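Local coordinates for homospermidine synthase (Legionella pneumophila subsp. pneumophila str. Philadelphia 1, PDB 2PH5), which probably catalyses the synthesis of the polyamine homospermidine, and binds NAD on a Rossmann-type domain, at residues A[156-161]-A[397-402]; A[160-165]-A[425-430]; A[86-91]-A[109-114]. One frame throughout, in Å; residues are numbered along the deposited sequence.

All three contacts reach the same NAD, contact 2 only through Pro160, which it shares with contact 1. Contacts 1 and 2 also share Gly161 near the start of helix 158-176, and their centres lie about 7 Å apart; the probable hydrogen bond from Leu162 N to Gly157 O, 2.7 Å, joins them. Contact 3, in the parallel sheet of the Rossmann-type domain, has its centre about 11 Å from that of contact 1 and about 16 Å from that of contact 2. His156 N probably bonds to Asn112 O at 2.9 Å, and Met400 CE packs 3.4 Å from Asn112 C. Contact 1 holds the nicotinamide carboxamide, contact 3 approaches the nicotinamide ribose and ring, and contact 2 backs the helix whose irregular start carries Pro160.

Contact 1: residues A[156-161]-A[397-402]. With NAD (nicotinamide-adenine-dinucleotide), chain C.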
loop_
_atom_site.group_PDB
_atom_site.type_symbol
_atom_site.label_atom_id
_atom_site.label_comp_id
_atom_site.label_asym_id
_atom_site.label_seq_id
_atom_site.Cartn_x
_atom_site.Cartn_y
_atom_site.Cartn_z
ATOM N N HIS A 156 6.594 16.070 -24.716
ATOM C CA HIS A 156 7.912 15.472 -24.846
ATOM C C HIS A 156 8.670 15.421 -23.527
ATOM O O HIS A 156 9.655 16.133 -23.340
ATOM C CB HIS A 156 8.737 16.223 -25.888
ATOM C CG HIS A 156 9.989 15.507 -26.289
ATOM N ND1 HIS A 156 10.036 14.623 -27.344
ATOM C CD2 HIS A 156 11.223 15.490 -25.731
ATOM C CE1 HIS A 156 11.243 14.091 -27.418
ATOM N NE2 HIS A 156 11.981 14.598 -26.450
ATOM N N GLY A 157 8.195 14.585 -22.608
ATOM C CA GLY A 157 8.860 14.428 -21.323
ATOM C C GLY A 157 9.366 13.001 -21.291
ATOM O O GLY A 157 9.634 12.435 -22.345
ATOM N N ALA A 158 9.501 12.413 -20.106
ATOM C CA ALA A 158 9.960 11.034 -20.014
ATOM C C ALA A 158 8.808 10.187 -20.570
ATOM O O ALA A 158 8.998 9.353 -21.451
ATOM C CB ALA A 158 10.270 10.667 -18.567
ATOM N N ASN A 159 7.609 10.386 -20.042
ATOM C CA ASN A 159 6.450 9.682 -20.566
ATOM C C ASN A 159 5.203 10.469 -20.231
ATOM O O ASN A 159 4.863 10.664 -19.064
ATOM C CB ASN A 159 6.333 8.232 -20.052
ATOM C CG ASN A 159 6.085 8.146 -18.578
ATOM O OD1 ASN A 159 5.568 7.142 -18.089
ATOM N ND2 ASN A 159 6.471 9.189 -17.845
ATOM N N PRO A 160 4.502 10.944 -21.263
ATOM C CA PRO A 160 4.813 10.778 -22.687
ATOM C C PRO A 160 6.139 11.402 -23.107
ATOM O O PRO A 160 6.618 12.343 -22.471
ATOM C CB PRO A 160 3.644 11.468 -23.364
ATOM C CG PRO A 160 3.417 12.628 -22.445
ATOM C CD PRO A 160 3.457 11.963 -21.076
ATOM N N GLY A 161 6.719 10.883 -24.190
ATOM C CA GLY A 161 7.967 11.431 -24.689
ATOM C C GLY A 161 9.037 10.397 -24.954
ATOM O O GLY A 161 9.009 9.691 -25.960
ATOM N N VAL A 397 13.710 15.686 -17.486
ATOM C CA VAL A 397 14.397 16.832 -18.057
ATOM C C VAL A 397 15.445 16.407 -19.084
ATOM O O VAL A 397 15.783 17.173 -19.993
ATOM C CB VAL A 397 15.029 17.726 -16.938
ATOM C CG1 VAL A 397 13.927 18.249 -16.027
ATOM C CG2 VAL A 397 16.061 16.954 -16.131
ATOM N N ALA A 398 15.950 15.184 -18.958
ATOM C CA ALA A 398 16.925 14.692 -19.926
ATOM C C ALA A 398 16.227 14.680 -21.292
ATOM O O ALA A 398 16.781 15.140 -22.294
ATOM C CB ALA A 398 17.392 13.285 -19.545
ATOM N N SER A 399 14.991 14.188 -21.307
ATOM C CA SER A 399 14.190 14.119 -22.525
ATOM C C SER A 399 13.873 15.508 -23.081
ATOM O O SER A 399 13.949 15.746 -24.291
ATOM C CB SER A 399 12.882 13.378 -22.241
ATOM O OG SER A 399 13.146 12.166 -21.555
HETATM N N MSE A 400 13.514 16.423 -22.190
HETATM C CA MSE A 400 13.190 17.780 -22.598
HETATM C C MSE A 400 14.372 18.529 -23.195
HETATM O O MSE A 400 14.250 19.131 -24.263
HETATM C CB MSE A 400 12.640 18.562 -21.416
HETATM C CG MSE A 400 11.378 17.960 -20.864
HETATM SE SE MSE A 400 10.211 19.328 -20.223
HETATM C CE MSE A 400 9.336 19.749 -21.904
ATOM N N ILE A 401 15.510 18.497 -22.509
ATOM C CA ILE A 401 16.687 19.190 -23.005
ATOM C C ILE A 401 17.038 18.603 -24.375
ATOM O O ILE A 401 17.536 19.316 -25.235
ATOM C CB ILE A 401 17.914 19.055 -22.028
ATOM C CG1 ILE A 401 18.975 20.123 -22.338
ATOM C CG2 ILE A 401 18.587 17.688 -22.196
ATOM C CD1 ILE A 401 18.523 21.563 -22.120
ATOM N N SER A 402 16.770 17.311 -24.586
ATOM C CA SER A 402 17.062 16.697 -25.882
ATOM C C SER A 402 16.075 17.247 -26.904
ATOM O O SER A 402 16.461 17.635 -28.005
ATOM C CB SER A 402 16.913 15.173 -25.830
ATOM O OG SER A 402 17.714 14.594 -24.822
HETATM P PA NAD C . 4.247 21.865 -10.615
HETATM O O1A NAD C . 2.822 21.988 -10.147
HETATM O O2A NAD C . 5.271 21.418 -9.632
HETATM O O5B NAD C . 4.759 23.263 -11.259
HETATM C C5B NAD C . 3.950 23.965 -12.199
HETATM C C4B NAD C . 4.336 25.456 -12.147
HETATM O O4B NAD C . 3.480 26.110 -13.058
HETATM C C3B NAD C . 4.138 26.121 -10.781
HETATM O O3B NAD C . 5.350 26.745 -10.353
HETATM C C2B NAD C . 3.037 27.119 -11.011
HETATM O O2B NAD C . 3.110 28.287 -10.226
HETATM C C1B NAD C . 3.090 27.357 -12.521
HETATM N N9A NAD C . 1.815 27.720 -13.153
HETATM C C8A NAD C . 0.556 27.285 -12.705
HETATM N N7A NAD C . -0.380 28.243 -12.854
HETATM C C5A NAD C . 0.253 29.314 -13.384
HETATM C C6A NAD C . -0.214 30.575 -13.754
HETATM N N6A NAD C . -1.487 30.956 -13.645
HETATM N N1A NAD C . 0.717 31.464 -14.272
HETATM C C2A NAD C . 2.050 31.138 -14.421
HETATM N N3A NAD C . 2.533 29.899 -14.071
HETATM C C4A NAD C . 1.616 29.024 -13.563
HETATM O O3 NAD C . 4.198 20.807 -11.790
HETATM P PN NAD C . 5.304 20.243 -12.806
HETATM O O1N NAD C . 5.188 18.765 -12.799
HETATM O O2N NAD C . 6.625 20.874 -12.454
HETATM O O5D NAD C . 4.614 20.893 -14.076
HETATM C C5D NAD C . 5.051 20.776 -15.407
HETATM C C4D NAD C . 4.184 19.690 -16.010
HETATM O O4D NAD C . 5.012 18.713 -16.584
HETATM C C3D NAD C . 2.750 19.226 -16.160
HETATM O O3D NAD C . 2.110 19.851 -17.262
HETATM C C2D NAD C . 2.926 17.729 -16.342
HETATM O O2D NAD C . 1.847 17.111 -16.984
HETATM C C1D NAD C . 4.253 17.629 -17.085
HETATM N N1N NAD C . 5.088 16.438 -16.802
HETATM C C2N NAD C . 5.441 15.581 -17.820
HETATM C C3N NAD C . 6.258 14.476 -17.499
HETATM C C7N NAD C . 6.702 13.504 -18.536
HETATM O O7N NAD C . 7.509 12.473 -18.128
HETATM N N7N NAD C . 6.376 13.614 -19.807
HETATM C C4N NAD C . 6.708 14.250 -16.159
HETATM C C5N NAD C . 6.318 15.152 -15.146
HETATM C C6N NAD C . 5.520 16.238 -15.451
#
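The carboxamide end of the NAD pocket is built where His156, Gly157 and Ala158, leading into helix 158-176, pack against Ser399 and Met400 of helix 391-408. Gly157 sits at the N-cap of its helix and touches the second segment through its backbone: Gly157 O lies 3.4 Å from Ser399 CB. The Ser399 hydroxyl faces Ala158 CA but is hydrogen-bonded within its own helix, to Gln395 O. His156 reaches across with its ring, which leaves the backbone with CG anti to N (chi1 -168°); Ser399 O then meets the ring edge in its plane, 3.1 Å from His156 CD2. The neighbouring side chain, selenomethionine Met400, lays CG 3.5 Å from His156 O and bends at chi2 and chi3, so that its CE curls back to the same oxygen.

The ligand is gripped by residues 158-160, at the irregular start of helix 158-176. Asn159 N gives NAD O7N, the carboxamide oxygen, a nearly straight bond (2.8 Å, 167°). The same oxygen receives weak bonds from the backbone N-H of Ala158 and from the side-chain amide of Asn159. On the amide side, NAD N7N donates to Pro160 O at 3.0 Å. That carbonyl also takes the backbone N-H of Gly157, Gly157 N to Pro160 O being 2.7 Å, and a cis peptide bond precedes Pro160. Without a side chain, Gly157 lets NAD N7N come within 3.0 Å of its CA.

Oxygen and nitrogen of the carboxamide are therefore told apart: one straight N-H bond and two weak ones converge on the oxygen, while a carbonyl receives the nitrogen, a pattern of donors and acceptor that should fix the rotation of the amide about its bond to the nicotinamide ring.

Contact 2: residues A[160-165]-A[425-430]; sequences PGLVSH and YIIDIA. With NAD (nicotinamide-adenine-dinucleotide), chain C.
Leu162 and Ile427 meet where helix 158-176 packs on helix 423-430, a steep helix-helix crossing in which the short segments run at 113° to each other with axes 10.2 Å apart. Following the first helix from its start, Pro160, on the NAD side, takes no part in the packing between the helices, which begins two residues later. With CG of Leu162 anti to the backbone N (chi1 -177°), the side chain extends toward helix 423-430 and Leu162 CD1 comes 3.6 Å from Ile427 CD1; the two side chains cross at about a right angle. The same methyl lies more loosely, at 4.4 Å, against Ile426 CG2, while the side chain of Leu162 also touches Ser399, so helix 391-408 shares in this packing.

One turn further on, His165 points at the second helix. Its CB packs 3.9 Å from Ile427 CD1, and beyond it the imidazole turns a face to Ile426. NE2 has a weak hydrogen bond to Pro418 O, and the ring also meets that of His156. Over one face of the ring comes a CH-pi contact: Ile426 CB stands 3.9 Å from the His165 ring centroid, 22° off the normal and displaced toward the rim, with CG1 of the same isoleucine 3.6 Å from His165 CE1.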
loop_
_atom_site.group_PDB
_atom_site.type_symbol
_atom_site.label_atom_id
_atom_site.label_comp_id
_atom_site.label_asym_id
_atom_site.label_seq_id
_atom_site.Cartn_x
_atom_site.Cartn_y
_atom_site.Cartn_z
ATOM N N PRO A 160 4.502 10.944 -21.263
ATOM C CA PRO A 160 4.813 10.778 -22.687
ATOM C C PRO A 160 6.139 11.402 -23.107
ATOM O O PRO A 160 6.618 12.343 -22.471
ATOM C CB PRO A 160 3.644 11.468 -23.364
ATOM C CG PRO A 160 3.417 12.628 -22.445
ATOM C CD PRO A 160 3.457 11.963 -21.076
ATOM N N GLY A 161 6.719 10.883 -24.190
ATOM C CA GLY A 161 7.967 11.431 -24.689
ATOM C C GLY A 161 9.037 10.397 -24.954
ATOM O O GLY A 161 9.009 9.691 -25.960
ATOM N N LEU A 162 9.992 10.327 -24.040
ATOM C CA LEU A 162 11.091 9.394 -24.131
ATOM C C LEU A 162 10.585 7.986 -24.414
ATOM O O LEU A 162 11.217 7.222 -25.147
ATOM C CB LEU A 162 11.859 9.410 -22.816
ATOM C CG LEU A 162 13.110 8.554 -22.708
ATOM C CD1 LEU A 162 14.128 8.964 -23.769
ATOM C CD2 LEU A 162 13.686 8.733 -21.315
ATOM N N VAL A 163 9.435 7.657 -23.834
ATOM C CA VAL A 163 8.829 6.338 -23.978
ATOM C C VAL A 163 8.586 5.946 -25.437
ATOM O O VAL A 163 8.802 4.799 -25.829
ATOM C CB VAL A 163 7.521 6.268 -23.138
ATOM C CG1 VAL A 163 6.489 5.356 -23.792
ATOM C CG2 VAL A 163 7.857 5.743 -21.759
ATOM N N SER A 164 8.152 6.912 -26.236
ATOM C CA SER A 164 7.912 6.684 -27.649
ATOM C C SER A 164 9.245 6.307 -28.307
ATOM O O SER A 164 9.323 5.362 -29.090
ATOM C CB SER A 164 7.329 7.955 -28.266
ATOM O OG SER A 164 7.406 7.941 -29.675
ATOM N N HIS A 165 10.309 7.023 -27.972
ATOM C CA HIS A 165 11.599 6.701 -28.559
ATOM C C HIS A 165 12.120 5.348 -28.105
ATOM O O HIS A 165 12.887 4.710 -28.827
ATOM C CB HIS A 165 12.616 7.790 -28.240
ATOM C CG HIS A 165 12.196 9.141 -28.712
ATOM N ND1 HIS A 165 12.158 10.240 -27.882
ATOM C CD2 HIS A 165 11.749 9.563 -29.916
ATOM C CE1 HIS A 165 11.702 11.280 -28.555
ATOM N NE2 HIS A 165 11.445 10.897 -29.791
ATOM N N TYR A 425 18.328 10.248 -32.469
ATOM C CA TYR A 425 18.787 11.603 -32.203
ATOM C C TYR A 425 18.539 11.943 -30.740
ATOM O O TYR A 425 19.438 12.407 -30.029
ATOM C CB TYR A 425 18.019 12.581 -33.080
ATOM C CG TYR A 425 18.388 14.036 -32.913
ATOM C CD1 TYR A 425 19.103 14.702 -33.911
ATOM C CD2 TYR A 425 17.953 14.771 -31.803
ATOM C CE1 TYR A 425 19.366 16.064 -33.821
ATOM C CE2 TYR A 425 18.212 16.134 -31.699
ATOM C CZ TYR A 425 18.916 16.776 -32.717
ATOM O OH TYR A 425 19.140 18.131 -32.650
ATOM N N ILE A 426 17.309 11.713 -30.295
ATOM C CA ILE A 426 16.934 12.005 -28.921
ATOM C C ILE A 426 17.684 11.116 -27.939
ATOM O O ILE A 426 18.339 11.622 -27.033
ATOM C CB ILE A 426 15.371 11.880 -28.720
ATOM C CG1 ILE A 426 14.718 13.256 -28.829
ATOM C CG2 ILE A 426 15.030 11.371 -27.319
ATOM C CD1 ILE A 426 14.984 13.983 -30.090
ATOM N N ILE A 427 17.619 9.802 -28.136
ATOM C CA ILE A 427 18.293 8.867 -27.236
ATOM C C ILE A 427 19.791 9.103 -27.054
ATOM O O ILE A 427 20.316 8.910 -25.957
ATOM C CB ILE A 427 18.105 7.413 -27.691
ATOM C CG1 ILE A 427 16.622 7.053 -27.692
ATOM C CG2 ILE A 427 18.868 6.482 -26.762
ATOM C CD1 ILE A 427 15.951 7.236 -26.354
ATOM N N ASP A 428 20.475 9.503 -28.125
ATOM C CA ASP A 428 21.914 9.750 -28.069
ATOM C C ASP A 428 22.270 10.984 -27.248
ATOM O O ASP A 428 23.391 11.107 -26.751
ATOM C CB ASP A 428 22.500 9.902 -29.478
ATOM C CG ASP A 428 22.632 8.570 -30.210
ATOM O OD1 ASP A 428 22.956 7.552 -29.557
ATOM O OD2 ASP A 428 22.433 8.544 -31.440
ATOM N N ILE A 429 21.321 11.902 -27.110
ATOM C CA ILE A 429 21.574 13.110 -26.340
ATOM C C ILE A 429 21.221 12.907 -24.878
ATOM O O ILE A 429 21.917 13.392 -23.982
ATOM C CB ILE A 429 20.762 14.305 -26.884
ATOM C CG1 ILE A 429 21.141 14.559 -28.349
ATOM C CG2 ILE A 429 21.001 15.539 -26.020
ATOM C CD1 ILE A 429 20.429 15.737 -28.994
ATOM N N ALA A 430 20.146 12.164 -24.645
ATOM C CA ALA A 430 19.643 11.899 -23.298
ATOM C C ALA A 430 20.365 10.780 -22.559
ATOM O O ALA A 430 20.459 10.802 -21.336
ATOM C CB ALA A 430 18.162 11.580 -23.379
HETATM P PA NAD C . 4.247 21.865 -10.615
HETATM O O1A NAD C . 2.822 21.988 -10.147
HETATM O O2A NAD C . 5.271 21.418 -9.632
HETATM O O5B NAD C . 4.759 23.263 -11.259
HETATM C C5B NAD C . 3.950 23.965 -12.199
HETATM C C4B NAD C . 4.336 25.456 -12.147
HETATM O O4B NAD C . 3.480 26.110 -13.058
HETATM C C3B NAD C . 4.138 26.121 -10.781
HETATM O O3B NAD C . 5.350 26.745 -10.353
HETATM C C2B NAD C . 3.037 27.119 -11.011
HETATM O O2B NAD C . 3.110 28.287 -10.226
HETATM C C1B NAD C . 3.090 27.357 -12.521
HETATM N N9A NAD C . 1.815 27.720 -13.153
HETATM C C8A NAD C . 0.556 27.285 -12.705
HETATM N N7A NAD C . -0.380 28.243 -12.854
HETATM C C5A NAD C . 0.253 29.314 -13.384
HETATM C C6A NAD C . -0.214 30.575 -13.754
HETATM N N6A NAD C . -1.487 30.956 -13.645
HETATM N N1A NAD C . 0.717 31.464 -14.272
HETATM C C2A NAD C . 2.050 31.138 -14.421
HETATM N N3A NAD C . 2.533 29.899 -14.071
HETATM C C4A NAD C . 1.616 29.024 -13.563
HETATM O O3 NAD C . 4.198 20.807 -11.790
HETATM P PN NAD C . 5.304 20.243 -12.806
HETATM O O1N NAD C . 5.188 18.765 -12.799
HETATM O O2N NAD C . 6.625 20.874 -12.454
HETATM O O5D NAD C . 4.614 20.893 -14.076
HETATM C C5D NAD C . 5.051 20.776 -15.407
HETATM C C4D NAD C . 4.184 19.690 -16.010
HETATM O O4D NAD C . 5.012 18.713 -16.584
HETATM C C3D NAD C . 2.750 19.226 -16.160
HETATM O O3D NAD C . 2.110 19.851 -17.262
HETATM C C2D NAD C . 2.926 17.729 -16.342
HETATM O O2D NAD C . 1.847 17.111 -16.984
HETATM C C1D NAD C . 4.253 17.629 -17.085
HETATM N N1N NAD C . 5.088 16.438 -16.802
HETATM C C2N NAD C . 5.441 15.581 -17.820
HETATM C C3N NAD C . 6.258 14.476 -17.499
HETATM C C7N NAD C . 6.702 13.504 -18.536
HETATM O O7N NAD C . 7.509 12.473 -18.128
HETATM N N7N NAD C . 6.376 13.614 -19.807
HETATM C C4N NAD C . 6.708 14.250 -16.159
HETATM C C5N NAD C . 6.318 15.152 -15.146
HETATM C C6N NAD C . 5.520 16.238 -15.451
#

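Contact 3: residues A[86-91]-A[109-114]; sequences FLIDVS and LYINAA. With NAD (nicotinamide-adenine-dinucleotide), chain C.
Buried Asp89, a carboxylate within a sheet of mostly apolar side chains, takes a hydrogen bond from Tyr110 of the adjacent strand and turns its other oxygen to Ser91, two residues on. CG of Asp89 lies anti to the backbone N (chi1 -176°), extending the carboxylate from the strand to the Tyr110 hydroxyl. Tyr110 OH donates to Asp89 OD1 at 2.6 Å, arriving on the anti side, with the phenol ring 76° from the carboxylate plane. Asp89 OD2 is gripped twice, by Ser91 N at 3.2 Å nearly along the C-O axis, which makes an Asx turn, and by Ser91 OG at 2.9 Å on the syn side. Three donors on one carboxylate are consistent with its being ionised.

Strands 86-89 and 109-112 belong to the parallel sheet of a Rossmann-type domain and are joined by helix 96-106 in a beta-alpha-beta crossover. Leu87 N bonds to Leu109 O and Asp89 N to Ile111 O, both at 2.9 Å, with a weaker bond from Ile111 N to Leu87 O between them. On the face of the sheet that carries Phe86, Leu109 and Ile111, the Phe86 ring lies over Leu109 CB, a CH-pi contact of 3.6 Å to the centroid, only 14° off the normal. The far rim of that ring reaches Ile111, whose CG2 touches Phe86 CE2.

Toward the NAD the two segments part: a water bridges Asp89 O and Ala113 N, NAD O3D donates to Ser91 O at 3.3 Å, and Ala113 CB packs 3.4 Å from the nicotinamide carbon C2N.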
loop_
_atom_site.group_PDB
_atom_site.type_symbol
_atom_site.label_atom_id
_atom_site.label_comp_id
_atom_site.label_asym_id
_atom_site.label_seq_id
_atom_site.Cartn_x
_atom_site.Cartn_y
_atom_site.Cartn_z
ATOM N N PHE A 86 12.793 30.814 -27.535
ATOM C CA PHE A 86 12.236 29.511 -27.209
ATOM C C PHE A 86 11.438 29.545 -25.910
ATOM O O PHE A 86 11.977 29.857 -24.846
ATOM C CB PHE A 86 13.386 28.497 -27.104
ATOM C CG PHE A 86 12.976 27.062 -27.314
ATOM C CD1 PHE A 86 13.850 26.173 -27.936
ATOM C CD2 PHE A 86 11.739 26.589 -26.880
ATOM C CE1 PHE A 86 13.504 24.833 -28.124
ATOM C CE2 PHE A 86 11.379 25.246 -27.062
ATOM C CZ PHE A 86 12.265 24.368 -27.686
ATOM N N LEU A 87 10.151 29.232 -25.999
ATOM C CA LEU A 87 9.305 29.207 -24.814
ATOM C C LEU A 87 9.229 27.784 -24.264
ATOM O O LEU A 87 8.589 26.921 -24.860
ATOM C CB LEU A 87 7.890 29.704 -25.149
ATOM C CG LEU A 87 6.823 29.597 -24.043
ATOM C CD1 LEU A 87 7.267 30.379 -22.823
ATOM C CD2 LEU A 87 5.496 30.148 -24.544
ATOM N N ILE A 88 9.906 27.526 -23.149
ATOM C CA ILE A 88 9.855 26.200 -22.546
ATOM C C ILE A 88 8.637 26.212 -21.626
ATOM O O ILE A 88 8.613 26.921 -20.625
ATOM C CB ILE A 88 11.141 25.888 -21.742
ATOM C CG1 ILE A 88 12.358 25.973 -22.659
ATOM C CG2 ILE A 88 11.084 24.475 -21.175
ATOM C CD1 ILE A 88 13.670 25.839 -21.931
ATOM N N ASP A 89 7.614 25.441 -21.990
ATOM C CA ASP A 89 6.373 25.379 -21.220
ATOM C C ASP A 89 6.396 24.231 -20.223
ATOM O O ASP A 89 6.287 23.066 -20.600
ATOM C CB ASP A 89 5.186 25.219 -22.183
ATOM C CG ASP A 89 3.823 25.236 -21.481
ATOM O OD1 ASP A 89 2.797 25.185 -22.206
ATOM O OD2 ASP A 89 3.767 25.297 -20.227
ATOM N N VAL A 90 6.548 24.563 -18.946
ATOM C CA VAL A 90 6.561 23.552 -17.898
ATOM C C VAL A 90 5.618 24.004 -16.774
ATOM O O VAL A 90 5.913 23.843 -15.584
ATOM C CB VAL A 90 7.994 23.333 -17.341
ATOM C CG1 VAL A 90 8.892 22.746 -18.419
ATOM C CG2 VAL A 90 8.569 24.639 -16.842
ATOM N N SER A 91 4.482 24.573 -17.182
ATOM C CA SER A 91 3.460 25.079 -16.265
ATOM C C SER A 91 2.262 24.154 -16.188
ATOM O O SER A 91 2.259 23.068 -16.756
ATOM C CB SER A 91 2.955 26.451 -16.725
ATOM O OG SER A 91 2.309 26.354 -17.988
ATOM N N LEU A 109 10.128 29.381 -30.831
ATOM C CA LEU A 109 10.034 27.934 -30.649
ATOM C C LEU A 109 9.200 27.615 -29.412
ATOM O O LEU A 109 8.973 28.474 -28.562
ATOM C CB LEU A 109 11.434 27.333 -30.474
ATOM C CG LEU A 109 12.146 26.748 -31.697
ATOM C CD1 LEU A 109 11.523 27.278 -33.003
ATOM C CD2 LEU A 109 13.624 27.081 -31.598
ATOM N N TYR A 110 8.762 26.374 -29.292
ATOM C CA TYR A 110 7.959 26.009 -28.139
ATOM C C TYR A 110 8.063 24.522 -27.887
ATOM O O TYR A 110 8.244 23.751 -28.828
ATOM C CB TYR A 110 6.494 26.394 -28.387
ATOM C CG TYR A 110 5.517 25.848 -27.369
ATOM C CD1 TYR A 110 5.164 24.495 -27.364
ATOM C CD2 TYR A 110 4.922 26.686 -26.427
ATOM C CE1 TYR A 110 4.245 23.990 -26.454
ATOM C CE2 TYR A 110 3.996 26.189 -25.509
ATOM C CZ TYR A 110 3.662 24.835 -25.535
ATOM O OH TYR A 110 2.720 24.336 -24.665
ATOM N N ILE A 111 7.966 24.140 -26.614
ATOM C CA ILE A 111 7.998 22.745 -26.189
ATOM C C ILE A 111 7.211 22.612 -24.881
ATOM O O ILE A 111 7.045 23.587 -24.158
ATOM C CB ILE A 111 9.445 22.253 -25.913
ATOM C CG1 ILE A 111 9.439 20.762 -25.586
ATOM C CG2 ILE A 111 10.033 22.965 -24.701
ATOM C CD1 ILE A 111 10.813 20.149 -25.542
ATOM N N ASN A 112 6.704 21.419 -24.596
ATOM C CA ASN A 112 6.005 21.171 -23.348
ATOM C C ASN A 112 6.129 19.700 -23.019
ATOM O O ASN A 112 6.481 18.883 -23.880
ATOM C CB ASN A 112 4.517 21.602 -23.400
ATOM C CG ASN A 112 3.612 20.619 -24.162
ATOM O OD1 ASN A 112 2.405 20.844 -24.277
ATOM N ND2 ASN A 112 4.185 19.540 -24.675
ATOM N N ALA A 113 5.869 19.366 -21.762
ATOM C CA ALA A 113 5.939 17.982 -21.327
ATOM C C ALA A 113 4.520 17.417 -21.230
ATOM O O ALA A 113 4.331 16.254 -20.881
ATOM C CB ALA A 113 6.659 17.901 -19.984
ATOM N N ALA A 114 3.520 18.245 -21.537
ATOM C CA ALA A 114 2.122 17.802 -21.510
ATOM C C ALA A 114 1.151 18.890 -21.980
ATOM O O ALA A 114 1.335 20.076 -21.686
ATOM C CB ALA A 114 1.736 17.327 -20.103
HETATM P PA NAD C . 4.247 21.865 -10.615
HETATM O O1A NAD C . 2.822 21.988 -10.147
HETATM O O2A NAD C . 5.271 21.418 -9.632
HETATM O O5B NAD C . 4.759 23.263 -11.259
HETATM C C5B NAD C . 3.950 23.965 -12.199
HETATM C C4B NAD C . 4.336 25.456 -12.147
HETATM O O4B NAD C . 3.480 26.110 -13.058
HETATM C C3B NAD C . 4.138 26.121 -10.781
HETATM O O3B NAD C . 5.350 26.745 -10.353
HETATM C C2B NAD C . 3.037 27.119 -11.011
HETATM O O2B NAD C . 3.110 28.287 -10.226
HETATM C C1B NAD C . 3.090 27.357 -12.521
HETATM N N9A NAD C . 1.815 27.720 -13.153
HETATM C C8A NAD C . 0.556 27.285 -12.705
HETATM N N7A NAD C . -0.380 28.243 -12.854
HETATM C C5A NAD C . 0.253 29.314 -13.384
HETATM C C6A NAD C . -0.214 30.575 -13.754
HETATM N N6A NAD C . -1.487 30.956 -13.645
HETATM N N1A NAD C . 0.717 31.464 -14.272
HETATM C C2A NAD C . 2.050 31.138 -14.421
HETATM N N3A NAD C . 2.533 29.899 -14.071
HETATM C C4A NAD C . 1.616 29.024 -13.563
HETATM O O3 NAD C . 4.198 20.807 -11.790
HETATM P PN NAD C . 5.304 20.243 -12.806
HETATM O O1N NAD C . 5.188 18.765 -12.799
HETATM O O2N NAD C . 6.625 20.874 -12.454
HETATM O O5D NAD C . 4.614 20.893 -14.076
HETATM C C5D NAD C . 5.051 20.776 -15.407
HETATM C C4D NAD C . 4.184 19.690 -16.010
HETATM O O4D NAD C . 5.012 18.713 -16.584
HETATM C C3D NAD C . 2.750 19.226 -16.160
HETATM O O3D NAD C . 2.110 19.851 -17.262
HETATM C C2D NAD C . 2.926 17.729 -16.342
HETATM O O2D NAD C . 1.847 17.111 -16.984
HETATM C C1D NAD C . 4.253 17.629 -17.085
HETATM N N1N NAD C . 5.088 16.438 -16.802
HETATM C C2N NAD C . 5.441 15.581 -17.820
HETATM C C3N NAD C . 6.258 14.476 -17.499
HETATM C C7N NAD C . 6.702 13.504 -18.536
HETATM O O7N NAD C . 7.509 12.473 -18.128
HETATM N N7N NAD C . 6.376 13.614 -19.807
HETATM C C4N NAD C . 6.708 14.250 -16.159
HETATM C C5N NAD C . 6.318 15.152 -15.146
HETATM C C6N NAD C . 5.520 16.238 -15.451
HETATM O O HOH W 1 4.754 21.070 -19.825
HETATM O O HOH W 2 2.067 21.809 -19.915
#